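Local coordinates for protein mannitol dehydrogenase (Helicobacter pylori, PDB 3TWO) that probably catalyses the reversible, NADP(H)-dependent reduction of cinnamaldehydes to the matching cinnamyl alcohols, using a zinc-containing active site, at residues 43-48 with 114-119; 64-69 with 86-91; 105-110 with 290-295; 167-172 with 235-240. One frame throughout, in Å; residues are numbered along the deposited sequence.

Contact 1 of 4, residues 43-48 with 114-119; sequences HSDIHS and FTYDCL. With NDP (NADPH dihydro-nicotinamide-adenine-dinucleotide phosphate), chain F.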
# COMPACT_ATOMS: atom_id res chain seq x y z
N HIS B 43 14.34 -18.25 6.76
CA HIS B 43 13.74 -17.81 8.05
C HIS B 43 12.24 -18.18 8.18
O HIS B 43 11.72 -18.29 9.29
CB HIS B 43 13.96 -16.30 8.29
CG HIS B 43 14.07 -15.89 9.73
ND1 HIS B 43 13.05 -16.09 10.66
CD2 HIS B 43 15.03 -15.18 10.38
CE1 HIS B 43 13.42 -15.59 11.83
NE2 HIS B 43 14.61 -15.02 11.68
N SER B 44 11.56 -18.36 7.05
CA SER B 44 10.20 -18.94 7.06
C SER B 44 10.18 -20.30 7.73
O SER B 44 9.16 -20.68 8.37
CB SER B 44 9.66 -19.13 5.61
OG SER B 44 9.63 -17.86 4.97
N ASP B 45 11.28 -21.05 7.59
CA ASP B 45 11.36 -22.36 8.25
C ASP B 45 11.20 -22.21 9.79
O ASP B 45 10.53 -23.01 10.48
CB ASP B 45 12.70 -23.04 7.93
CG ASP B 45 12.87 -23.37 6.43
OD1 ASP B 45 11.94 -23.29 5.61
OD2 ASP B 45 13.99 -23.73 6.06
N ILE B 46 11.85 -21.17 10.31
CA ILE B 46 11.91 -20.93 11.73
C ILE B 46 10.56 -20.39 12.22
O ILE B 46 10.06 -20.86 13.27
CB ILE B 46 12.98 -19.86 12.06
CG1 ILE B 46 14.35 -20.29 11.55
CG2 ILE B 46 13.00 -19.59 13.58
CD1 ILE B 46 15.42 -19.17 11.65
N HIS B 47 10.01 -19.39 11.50
CA HIS B 47 8.69 -18.85 11.82
C HIS B 47 7.66 -20.02 11.88
O HIS B 47 6.81 -20.07 12.81
CB HIS B 47 8.22 -17.85 10.75
CG HIS B 47 9.01 -16.56 10.66
ND1 HIS B 47 9.24 -15.73 11.75
CD2 HIS B 47 9.57 -15.91 9.59
CE1 HIS B 47 9.93 -14.66 11.37
NE2 HIS B 47 10.10 -14.72 10.06
N SER B 48 7.77 -20.98 10.94
CA SER B 48 6.78 -22.07 10.92
C SER B 48 7.06 -23.03 12.04
O SER B 48 6.13 -23.36 12.84
CB SER B 48 6.72 -22.83 9.59
OG SER B 48 6.73 -21.94 8.49
N PHE B 114 1.77 -26.01 0.08
CA PHE B 114 3.10 -25.59 0.42
C PHE B 114 3.91 -26.82 0.84
O PHE B 114 3.37 -27.82 1.33
CB PHE B 114 3.09 -24.56 1.55
CG PHE B 114 2.42 -23.28 1.15
CD1 PHE B 114 1.17 -22.92 1.70
CD2 PHE B 114 3.03 -22.43 0.18
CE1 PHE B 114 0.53 -21.69 1.32
CE2 PHE B 114 2.39 -21.22 -0.21
CZ PHE B 114 1.15 -20.85 0.37
N THR B 115 5.22 -26.71 0.66
CA THR B 115 6.14 -27.84 0.79
C THR B 115 6.15 -28.46 2.20
O THR B 115 6.40 -29.68 2.35
CB THR B 115 7.55 -27.38 0.30
OG1 THR B 115 7.37 -26.83 -1.02
CG2 THR B 115 8.59 -28.55 0.25
N TYR B 116 5.85 -27.64 3.21
CA TYR B 116 5.73 -28.13 4.60
C TYR B 116 4.74 -27.29 5.40
O TYR B 116 4.29 -26.24 4.95
CB TYR B 116 7.10 -28.15 5.30
CG TYR B 116 7.69 -26.76 5.42
CD1 TYR B 116 7.32 -25.91 6.47
CD2 TYR B 116 8.58 -26.27 4.45
CE1 TYR B 116 7.85 -24.62 6.56
CE2 TYR B 116 9.10 -24.97 4.54
CZ TYR B 116 8.74 -24.16 5.59
OH TYR B 116 9.29 -22.90 5.67
N ASP B 117 4.39 -27.77 6.61
CA ASP B 117 3.40 -27.09 7.42
C ASP B 117 2.10 -26.84 6.60
O ASP B 117 1.61 -25.72 6.55
CB ASP B 117 3.95 -25.73 7.94
CG ASP B 117 3.18 -25.23 9.15
OD1 ASP B 117 2.36 -26.01 9.67
OD2 ASP B 117 3.41 -24.10 9.59
N CYS B 118 1.58 -27.88 5.95
CA CYS B 118 0.43 -27.69 5.08
C CYS B 118 -0.09 -29.07 4.70
O CYS B 118 0.70 -29.94 4.33
CB CYS B 118 0.83 -26.88 3.82
SG CYS B 118 -0.53 -26.43 2.64
N LEU B 119 -1.39 -29.26 4.82
CA LEU B 119 -2.08 -30.50 4.46
C LEU B 119 -2.11 -30.60 2.93
O LEU B 119 -2.25 -29.59 2.23
CB LEU B 119 -3.49 -30.46 5.09
CG LEU B 119 -3.62 -30.38 6.63
CD1 LEU B 119 -5.13 -30.58 7.03
CD2 LEU B 119 -2.76 -31.45 7.43
PA NDP F . 17.25 -14.21 7.58
O1A NDP F . 17.35 -14.00 9.04
O2A NDP F . 18.45 -14.46 6.60
O5B NDP F . 17.54 -12.63 7.32
C5B NDP F . 16.83 -11.53 8.10
C4B NDP F . 17.75 -10.31 8.12
O4B NDP F . 17.13 -9.05 8.61
C3B NDP F . 18.96 -10.62 9.03
O3B NDP F . 20.18 -10.21 8.31
C2B NDP F . 18.70 -9.71 10.26
O2B NDP F . 19.99 -9.35 10.78
C1B NDP F . 18.07 -8.45 9.61
N9A NDP F . 17.12 -7.74 10.49
C8A NDP F . 16.35 -8.32 11.43
N7A NDP F . 15.60 -7.36 11.96
C5A NDP F . 15.88 -6.21 11.36
C6A NDP F . 15.41 -4.92 11.50
N6A NDP F . 14.45 -4.56 12.42
N1A NDP F . 15.96 -4.00 10.71
C2A NDP F . 16.87 -4.26 9.80
N3A NDP F . 17.33 -5.48 9.63
C4A NDP F . 16.85 -6.46 10.42
O3 NDP F . 15.83 -14.07 6.92
PN NDP F . 15.45 -14.46 5.49
O1N NDP F . 16.09 -13.59 4.48
O2N NDP F . 15.46 -15.98 5.18
O5D NDP F . 13.90 -14.14 5.52
C5D NDP F . 13.49 -12.77 6.02
C4D NDP F . 11.91 -12.71 6.20
O4D NDP F . 11.43 -12.96 4.87
C3D NDP F . 11.29 -13.80 7.12
O3D NDP F . 10.21 -13.19 7.89
C2D NDP F . 10.81 -14.84 6.08
O2D NDP F . 9.72 -15.54 6.57
C1D NDP F . 10.32 -13.89 4.96
N1N NDP F . 10.09 -14.56 3.64
C2N NDP F . 8.96 -14.19 2.89
C3N NDP F . 8.70 -14.77 1.66
C7N NDP F . 7.51 -14.27 0.84
O7N NDP F . 7.02 -13.14 1.04
N7N NDP F . 7.23 -15.00 -0.23
C4N NDP F . 9.56 -15.78 1.17
C5N NDP F . 10.73 -16.14 1.90
C6N NDP F . 11.00 -15.56 3.12
P2B NDP F . 20.33 -9.30 12.30
O1X NDP F . 21.72 -10.15 12.42
O2X NDP F . 20.35 -7.91 12.77
O3X NDP F . 19.23 -10.17 13.06
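Tyr-116 and Asp-45 meet beside the NADPH pocket and the active-site zinc of this zinc-dependent alcohol dehydrogenase. Both belong to its GroES-like domain. Helix 43-49 supplies one side, and the loop between strands 113-114 and 119-120 supplies the other. The Tyr-116 hydroxyl gives a weak hydrogen bond to Asp-45, with OH 2.7 Å from OD1. The carboxylate and the phenol ring are turned 76° apart. Tyr-116 CG sits between its own backbone N and carbonyl carbon (chi1 63°), which turns the ring toward the helix. The carboxylate has further partners. OD2 accepts from the backbone N of Cys-42, a zinc ligand, and OD1 takes a weak bond from Gly-63 N. Asp-45 therefore ties the tyrosine loop to the chain that carries the metal.

One turn on, Ser-48 lies at the edge of the phenol ring, with its OG 3.5 Å from Tyr-116 CE1. Ser-48 CB also packs 3.5 Å from Asp-117 OD2, while the other oxygen, OD1, is held by Ile-57 N.

The cofactor lies on another flank of the helix. His-43 N bonds to the phosphate oxygen O2N at 3.0 Å with a nearly straight 167° angle. The ribose next to the nicotinamide is held twice: Ser-44 OG is 2.8 Å from O2D, and His-47 NE2 is 2.7 Å from O3D. Inside the helix, Ser-44 O accepts two bonds from opposite faces of its carbonyl plane, one from Ser-48 N and one from Ser-48 OG at 2.7 Å.

Contact 2 of 4, residues 64-69 with 86-91; sequences HEIAGI and VGVGCF. With ZN (zinc ion), chain G.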
# COMPACT_ATOMS: atom_id res chain seq x y z
N HIS B 64 12.22 -25.38 2.12
CA HIS B 64 11.63 -25.25 0.79
C HIS B 64 12.61 -24.58 -0.15
O HIS B 64 12.22 -23.88 -1.04
CB HIS B 64 10.25 -24.55 0.81
CG HIS B 64 10.24 -23.21 1.49
ND1 HIS B 64 9.08 -22.66 2.00
CD2 HIS B 64 11.24 -22.33 1.78
CE1 HIS B 64 9.35 -21.51 2.59
NE2 HIS B 64 10.66 -21.29 2.47
N GLU B 65 13.90 -24.86 0.05
CA GLU B 65 14.94 -24.52 -0.91
C GLU B 65 15.68 -25.80 -1.25
O GLU B 65 16.62 -26.22 -0.54
CB GLU B 65 15.87 -23.44 -0.30
CG GLU B 65 15.08 -22.15 -0.06
CD GLU B 65 15.93 -21.01 0.47
OE1 GLU B 65 17.00 -21.30 1.02
OE2 GLU B 65 15.54 -19.84 0.33
N ILE B 66 15.22 -26.47 -2.30
CA ILE B 66 15.65 -27.83 -2.51
C ILE B 66 16.39 -27.97 -3.84
O ILE B 66 15.89 -27.52 -4.89
CB ILE B 66 14.42 -28.78 -2.48
CG1 ILE B 66 13.79 -28.85 -1.05
CG2 ILE B 66 14.79 -30.19 -3.00
CD1 ILE B 66 12.31 -29.22 -1.11
N ALA B 67 17.58 -28.55 -3.81
CA ALA B 67 18.28 -28.88 -5.07
C ALA B 67 18.62 -30.36 -5.02
O ALA B 67 19.11 -30.86 -3.97
CB ALA B 67 19.53 -28.02 -5.26
N GLY B 68 18.37 -31.09 -6.12
CA GLY B 68 18.66 -32.52 -6.14
C GLY B 68 18.70 -33.13 -7.52
O GLY B 68 18.79 -32.43 -8.54
N ILE B 69 18.56 -34.46 -7.55
CA ILE B 69 18.64 -35.24 -8.81
C ILE B 69 17.42 -36.15 -8.91
O ILE B 69 16.98 -36.76 -7.89
CB ILE B 69 19.94 -36.07 -8.86
CG1 ILE B 69 21.12 -35.09 -8.86
CG2 ILE B 69 20.00 -37.02 -10.15
CD1 ILE B 69 22.53 -35.66 -8.67
N VAL B 86 17.63 -30.72 -10.66
CA VAL B 86 16.41 -29.99 -10.49
C VAL B 86 16.28 -29.26 -9.18
O VAL B 86 16.97 -29.56 -8.23
CB VAL B 86 15.17 -30.96 -10.61
CG1 VAL B 86 15.06 -31.53 -12.00
CG2 VAL B 86 15.28 -32.08 -9.60
N GLY B 87 15.33 -28.34 -9.08
CA GLY B 87 15.07 -27.71 -7.79
C GLY B 87 13.60 -27.73 -7.47
O GLY B 87 12.74 -27.83 -8.38
N VAL B 88 13.30 -27.66 -6.16
CA VAL B 88 11.94 -27.52 -5.66
C VAL B 88 11.88 -26.33 -4.70
O VAL B 88 12.80 -26.13 -3.86
CB VAL B 88 11.45 -28.84 -4.98
CG1 VAL B 88 10.01 -28.70 -4.43
CG2 VAL B 88 11.55 -29.99 -5.97
N GLY B 89 10.77 -25.56 -4.80
CA GLY B 89 10.57 -24.37 -4.00
C GLY B 89 9.52 -24.51 -2.89
O GLY B 89 9.36 -25.58 -2.26
N CYS B 90 8.79 -23.42 -2.67
CA CYS B 90 7.81 -23.31 -1.59
C CYS B 90 6.49 -24.05 -1.75
O CYS B 90 5.72 -24.13 -0.75
CB CYS B 90 7.47 -21.81 -1.35
SG CYS B 90 8.96 -20.94 -0.84
N PHE B 91 6.16 -24.51 -2.97
CA PHE B 91 4.93 -25.31 -3.11
C PHE B 91 5.12 -26.43 -4.12
O PHE B 91 5.98 -26.32 -5.00
CB PHE B 91 3.69 -24.45 -3.46
CG PHE B 91 3.92 -23.56 -4.64
CD1 PHE B 91 3.70 -24.02 -5.93
CD2 PHE B 91 4.39 -22.25 -4.46
CE1 PHE B 91 3.93 -23.19 -7.03
CE2 PHE B 91 4.60 -21.42 -5.55
CZ PHE B 91 4.37 -21.91 -6.84
ZN ZN G . 11.14 -19.24 2.15
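His-64 and Cys-90 meet at the end of an antiparallel beta hairpin in the GroES-like domain. Strands 65-73 and 85-88 form it. His-64 CB touches the backbone of 86-91, lying 3.4 Å from Gly-89 O. CG comes next, 3.5 Å from Cys-90 SG. ND1 is nearer still, at 3.3 Å from that sulfur. SG sits over the middle of one ring face, 12° off the ring normal. CE1 and CD2, on the two sides of NE2, lie under the same sulfur. At the far end, NE2 binds zinc at 2.1 Å. Cys-42 and Cys-160 bind the same metal.

The ladder begins two residues further on. Ile-66 and Val-88 form a hydrogen-bonded pair: Ile-66 N to Val-88 O and Val-88 N to Ile-66 O are both 2.9 Å. Gly-68 and Val-86 form another. Between them, Ala-67 faces Gly-87 in a non-hydrogen-bonded pair. The side chains of Ile-66 and Val-88 lie side by side on the sheet, with their CB atoms 3.9 Å apart.

The imidazole thus has sulfur over one face and zinc at its tip. Zinc on NE2 would probably draw electron density from the ring, which would suit a polarisable sulfur over its face. Together they would limit its rotation.

Contact 3 of 4, residues 105-110 with 290-295; sequences QEQFCT and GSLIGG. With ZN (zinc ion), chain H; NDP (NADPH dihydro-nicotinamide-adenine-dinucleotide phosphate), chain F.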
# COMPACT_ATOMS: atom_id res chain seq x y z
N GLN B 105 0.58 -17.91 -11.24
CA GLN B 105 0.81 -17.46 -9.87
C GLN B 105 0.19 -18.51 -8.93
O GLN B 105 -0.70 -18.18 -8.11
CB GLN B 105 0.10 -16.12 -9.64
CG GLN B 105 0.45 -15.03 -10.57
CD GLN B 105 1.50 -14.19 -9.95
OE1 GLN B 105 2.69 -14.54 -10.02
NE2 GLN B 105 1.09 -13.06 -9.29
N GLU B 106 0.65 -19.75 -9.06
CA GLU B 106 0.09 -20.86 -8.30
C GLU B 106 0.18 -20.62 -6.78
O GLU B 106 -0.59 -21.19 -6.02
CB GLU B 106 0.75 -22.22 -8.69
CG GLU B 106 0.78 -22.48 -10.20
CD GLU B 106 2.09 -21.98 -10.88
OE1 GLU B 106 2.83 -21.12 -10.31
OE2 GLU B 106 2.39 -22.50 -11.98
N GLN B 107 1.06 -19.71 -6.36
CA GLN B 107 1.23 -19.43 -4.91
C GLN B 107 -0.00 -18.81 -4.29
O GLN B 107 -0.11 -18.85 -3.10
CB GLN B 107 2.45 -18.54 -4.56
CG GLN B 107 2.31 -17.02 -4.96
CD GLN B 107 2.74 -16.73 -6.38
OE1 GLN B 107 2.66 -17.61 -7.25
NE2 GLN B 107 3.23 -15.50 -6.63
N PHE B 108 -0.91 -18.26 -5.09
CA PHE B 108 -2.15 -17.71 -4.60
C PHE B 108 -3.34 -18.64 -4.82
O PHE B 108 -4.45 -18.29 -4.47
CB PHE B 108 -2.46 -16.32 -5.24
CG PHE B 108 -1.44 -15.28 -4.92
CD1 PHE B 108 -0.60 -14.79 -5.91
CD2 PHE B 108 -1.33 -14.80 -3.63
CE1 PHE B 108 0.38 -13.82 -5.62
CE2 PHE B 108 -0.34 -13.81 -3.30
CZ PHE B 108 0.52 -13.34 -4.31
N CYS B 109 -3.12 -19.82 -5.40
CA CYS B 109 -4.19 -20.80 -5.51
C CYS B 109 -4.73 -21.13 -4.11
O CYS B 109 -3.98 -21.39 -3.17
CB CYS B 109 -3.71 -22.10 -6.17
SG CYS B 109 -5.02 -23.37 -6.32
N THR B 110 -6.06 -21.19 -3.98
CA THR B 110 -6.62 -21.52 -2.64
C THR B 110 -6.35 -23.00 -2.26
O THR B 110 -6.46 -23.36 -1.09
CB THR B 110 -8.17 -21.16 -2.52
OG1 THR B 110 -8.90 -22.04 -3.36
CG2 THR B 110 -8.49 -19.69 -2.93
N GLY B 290 2.54 -6.08 -1.30
CA GLY B 290 3.22 -7.27 -0.80
C GLY B 290 3.61 -8.16 -1.98
O GLY B 290 3.03 -8.04 -3.06
N SER B 291 4.52 -9.09 -1.75
CA SER B 291 4.90 -10.08 -2.79
C SER B 291 5.09 -11.44 -2.09
O SER B 291 5.67 -11.48 -1.02
CB SER B 291 6.21 -9.68 -3.50
OG SER B 291 6.29 -10.35 -4.74
N LEU B 292 4.54 -12.50 -2.67
CA LEU B 292 4.59 -13.83 -2.14
C LEU B 292 5.34 -14.70 -3.16
O LEU B 292 4.82 -15.00 -4.25
CB LEU B 292 3.18 -14.38 -1.91
CG LEU B 292 3.12 -15.80 -1.30
CD1 LEU B 292 3.82 -15.90 0.04
CD2 LEU B 292 1.66 -16.23 -1.22
N ILE B 293 6.56 -15.10 -2.80
CA ILE B 293 7.33 -16.09 -3.56
C ILE B 293 7.30 -15.73 -5.05
O ILE B 293 7.65 -14.61 -5.44
CB ILE B 293 6.71 -17.52 -3.37
CG1 ILE B 293 6.62 -17.85 -1.90
CG2 ILE B 293 7.65 -18.57 -3.88
CD1 ILE B 293 8.01 -17.98 -1.36
N GLY B 294 6.88 -16.68 -5.89
CA GLY B 294 6.63 -16.42 -7.31
C GLY B 294 6.00 -17.67 -7.87
O GLY B 294 6.02 -18.72 -7.22
N GLY B 295 5.47 -17.57 -9.05
CA GLY B 295 4.97 -18.72 -9.79
C GLY B 295 6.05 -19.63 -10.33
O GLY B 295 7.21 -19.28 -10.33
ZN ZN H . -5.63 -23.05 -8.55
PA NDP F . 17.25 -14.21 7.58
O1A NDP F . 17.35 -14.00 9.04
O2A NDP F . 18.45 -14.46 6.60
O5B NDP F . 17.54 -12.63 7.32
C5B NDP F . 16.83 -11.53 8.10
C4B NDP F . 17.75 -10.31 8.12
O4B NDP F . 17.13 -9.05 8.61
C3B NDP F . 18.96 -10.62 9.03
O3B NDP F . 20.18 -10.21 8.31
C2B NDP F . 18.70 -9.71 10.26
O2B NDP F . 19.99 -9.35 10.78
C1B NDP F . 18.07 -8.45 9.61
N9A NDP F . 17.12 -7.74 10.49
C8A NDP F . 16.35 -8.32 11.43
N7A NDP F . 15.60 -7.36 11.96
C5A NDP F . 15.88 -6.21 11.36
C6A NDP F . 15.41 -4.92 11.50
N6A NDP F . 14.45 -4.56 12.42
N1A NDP F . 15.96 -4.00 10.71
C2A NDP F . 16.87 -4.26 9.80
N3A NDP F . 17.33 -5.48 9.63
C4A NDP F . 16.85 -6.46 10.42
O3 NDP F . 15.83 -14.07 6.92
PN NDP F . 15.45 -14.46 5.49
O1N NDP F . 16.09 -13.59 4.48
O2N NDP F . 15.46 -15.98 5.18
O5D NDP F . 13.90 -14.14 5.52
C5D NDP F . 13.49 -12.77 6.02
C4D NDP F . 11.91 -12.71 6.20
O4D NDP F . 11.43 -12.96 4.87
C3D NDP F . 11.29 -13.80 7.12
O3D NDP F . 10.21 -13.19 7.89
C2D NDP F . 10.81 -14.84 6.08
O2D NDP F . 9.72 -15.54 6.57
C1D NDP F . 10.32 -13.89 4.96
N1N NDP F . 10.09 -14.56 3.64
C2N NDP F . 8.96 -14.19 2.89
C3N NDP F . 8.70 -14.77 1.66
C7N NDP F . 7.51 -14.27 0.84
O7N NDP F . 7.02 -13.14 1.04
N7N NDP F . 7.23 -15.00 -0.23
C4N NDP F . 9.56 -15.78 1.17
C5N NDP F . 10.73 -16.14 1.90
C6N NDP F . 11.00 -15.56 3.12
P2B NDP F . 20.33 -9.30 12.30
O1X NDP F . 21.72 -10.15 12.42
O2X NDP F . 20.35 -7.91 12.77
O3X NDP F . 19.23 -10.17 13.06
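The short 3-10 turn 106-108 lies against the loop 290-295, and the chains come closest where the CA atoms of Gln-105 and Gly-295 are 4.3 Å apart. Gln-107 points into the loop. Its chain bends at chi2 (-87°), which turns the amide along the backbone of 292-295. NE2 gives a weak hydrogen bond to Leu-292 O at 2.9 Å, with a bent angle of 120°. OE1 packs 3.4 Å from Gly-294 C. Glu-106 OE1 lies 3.3 Å from Gly-295 CA. The same oxygen accepts from Ile-296 N at the start of helix 296-308.

Leu-292 and Phe-108 lie alongside each other, pointing opposite ways, with Leu-292 CB 3.7 Å from Phe-108 CZ. Leu-292 CD2 also lies 3.9 Å from Gln-107 CG. Its other branch faces the cofactor, with CD1 3.5 Å from N7N of the NADPH carboxamide. Ile-281 of the second subunit also packs on Leu-292.

Next to the turn, Cys-109 SG binds the second zinc at 2.3 Å, together with Cys-95, Cys-98 and Cys-101. The lobe packs on the loop that follows Rossmann strand 287-290 and borders the nicotinamide. A four-cysteine zinc lobe is typical of zinc-containing medium-chain dehydrogenases.

Contact 4 of 4, residues 167-172 with 235-240; sequences SPLKFS and LDFIIS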
# COMPACT_ATOMS: atom_id res chain seq x y z
N SER B 167 11.28 -11.40 -7.99
CA SER B 167 9.95 -11.12 -8.53
C SER B 167 9.56 -9.61 -8.39
O SER B 167 9.13 -9.03 -9.33
CB SER B 167 8.88 -12.07 -7.93
OG SER B 167 7.56 -11.83 -8.52
N PRO B 168 9.67 -9.02 -7.20
CA PRO B 168 9.14 -7.63 -7.08
C PRO B 168 10.09 -6.65 -7.74
O PRO B 168 9.67 -5.58 -8.18
CB PRO B 168 9.13 -7.39 -5.57
CG PRO B 168 9.97 -8.51 -4.99
CD PRO B 168 9.84 -9.66 -5.90
N LEU B 169 11.36 -7.03 -7.83
CA LEU B 169 12.33 -6.22 -8.56
C LEU B 169 11.90 -6.05 -10.03
O LEU B 169 11.94 -4.91 -10.55
CB LEU B 169 13.77 -6.80 -8.45
CG LEU B 169 14.52 -6.58 -7.13
CD1 LEU B 169 15.82 -7.45 -7.03
CD2 LEU B 169 14.85 -5.06 -6.87
N LYS B 170 11.49 -7.14 -10.67
CA LYS B 170 10.94 -7.12 -12.02
C LYS B 170 9.58 -6.47 -12.06
O LYS B 170 9.32 -5.70 -12.94
CB LYS B 170 10.73 -8.54 -12.60
CG LYS B 170 11.91 -9.46 -12.37
CD LYS B 170 12.74 -9.55 -13.59
CE LYS B 170 13.27 -8.31 -14.10
NZ LYS B 170 13.10 -8.60 -15.62
N PHE B 171 8.71 -6.81 -11.13
CA PHE B 171 7.38 -6.21 -11.09
C PHE B 171 7.41 -4.66 -11.01
O PHE B 171 6.67 -4.01 -11.73
CB PHE B 171 6.59 -6.77 -9.89
CG PHE B 171 5.24 -6.15 -9.68
CD1 PHE B 171 4.16 -6.41 -10.55
CD2 PHE B 171 5.00 -5.36 -8.55
CE1 PHE B 171 2.86 -5.86 -10.28
CE2 PHE B 171 3.73 -4.82 -8.29
CZ PHE B 171 2.64 -5.09 -9.16
N SER B 172 8.28 -4.11 -10.15
CA SER B 172 8.44 -2.64 -10.04
C SER B 172 9.38 -2.04 -11.13
O SER B 172 9.69 -0.85 -11.09
CB SER B 172 8.93 -2.25 -8.63
OG SER B 172 7.95 -2.50 -7.62
N LEU B 235 14.29 7.36 -2.09
CA LEU B 235 14.53 6.18 -2.88
C LEU B 235 13.34 5.92 -3.79
O LEU B 235 12.25 6.33 -3.47
CB LEU B 235 14.80 4.95 -1.98
CG LEU B 235 15.89 5.22 -0.92
CD1 LEU B 235 16.28 3.96 -0.11
CD2 LEU B 235 17.13 5.73 -1.59
N ASP B 236 13.56 5.23 -4.90
CA ASP B 236 12.48 4.92 -5.84
C ASP B 236 11.79 3.61 -5.48
O ASP B 236 10.64 3.40 -5.81
CB ASP B 236 13.07 4.75 -7.23
CG ASP B 236 13.72 6.01 -7.74
OD1 ASP B 236 13.05 7.05 -7.86
OD2 ASP B 236 14.91 5.94 -8.03
N PHE B 237 12.54 2.72 -4.85
CA PHE B 237 12.06 1.41 -4.59
C PHE B 237 12.76 0.87 -3.34
O PHE B 237 13.97 1.03 -3.16
CB PHE B 237 12.30 0.50 -5.82
CG PHE B 237 12.05 -0.96 -5.54
CD1 PHE B 237 10.87 -1.56 -5.94
CD2 PHE B 237 13.01 -1.73 -4.86
CE1 PHE B 237 10.61 -2.98 -5.68
CE2 PHE B 237 12.79 -3.12 -4.58
CZ PHE B 237 11.56 -3.73 -5.00
N ILE B 238 11.97 0.27 -2.45
CA ILE B 238 12.49 -0.37 -1.24
C ILE B 238 11.86 -1.76 -1.12
O ILE B 238 10.62 -1.90 -1.23
CB ILE B 238 12.15 0.44 0.03
CG1 ILE B 238 12.86 1.82 0.02
CG2 ILE B 238 12.55 -0.32 1.30
CD1 ILE B 238 12.40 2.76 1.16
N ILE B 239 12.70 -2.79 -0.88
CA ILE B 239 12.15 -4.11 -0.55
C ILE B 239 12.50 -4.40 0.89
O ILE B 239 13.67 -4.28 1.28
CB ILE B 239 12.69 -5.23 -1.51
CG1 ILE B 239 12.18 -6.62 -1.11
CG2 ILE B 239 14.26 -5.18 -1.62
CD1 ILE B 239 12.50 -7.67 -2.12
N SER B 240 11.48 -4.68 1.70
CA SER B 240 11.69 -4.97 3.11
C SER B 240 11.61 -6.48 3.37
O SER B 240 10.57 -7.11 3.19
CB SER B 240 10.66 -4.28 3.98
OG SER B 240 10.94 -4.57 5.33
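Phe-237 and Ile-239 point from the parallel sheet of the Rossmann-type nucleotide-binding domain toward the C-terminal end of helix 158-171. The helix and strand segments run nearly antiparallel, at 161°, with their axes 9.9 Å apart at closest approach. Strand 235-240 lies inside the sheet, between strands 179-183 and 259-263, and the helix packs on one face of it.

The apolar contacts come from Pro-168, Leu-169, Phe-237 and Ile-239. The Leu-169 and Phe-237 side chains run at about a right angle to each other, with Leu-169 CD2 3.6 Å from Phe-237 CE2, oblique to the ring. Pro-168 CB comes within 4.4 Å of Phe-237 CZ. Further along the strand, the Pro-168 ring reaches Ile-239, CG to CD1, at 3.9 Å. Ile-239 is fully extended (chi1 176°, chi2 171°), which brings its CD1 to the proline. Ala-192 of helix 187-198 and Val-182 also pack on Ile-239.

The polar atoms here make no hydrogen bond between the two segments. Pro-168 O lies 3.7 Å from Phe-237 CE1, oblique to the ring, while it accepts the helical bond from Ser-172 N. The Ser-172 hydroxyl is satisfied elsewhere, by Tyr-289 OH and Asp-260 OD1. Those bonds tie the end of the helix to strands 287-290 and 259-263. Ser-172 still touches the phenyl group with two atoms. CB is 3.4 Å from Phe-237 CD1, and OG lies in the ring plane at the edge, 3.3 Å from Phe-237 CE1.

How the contacts relate
From the N terminus, helix 43-49 opens contact 1, which closes at 114-119. Contact 2, the hairpin of 64-69 with 86-91, is nested inside that loop, and the two touch where Thr-115 meets Gly-89 and Cys-90. Segment 105-110 starts contact 3 before contact 1 has closed, so contacts 1 and 3 cross. Contact 3 closes only at 290-295, tying the zinc lobe to the nucleotide-binding domain. Contact 4, 167-172 with 235-240, lies nested within its long loop. Contacts 2 and 3 are in series but touch through Cys-90 and Ile-293. Contact 4 touches contact 3 alone, about 10 Å from the nearest atoms of contacts 1 and 2.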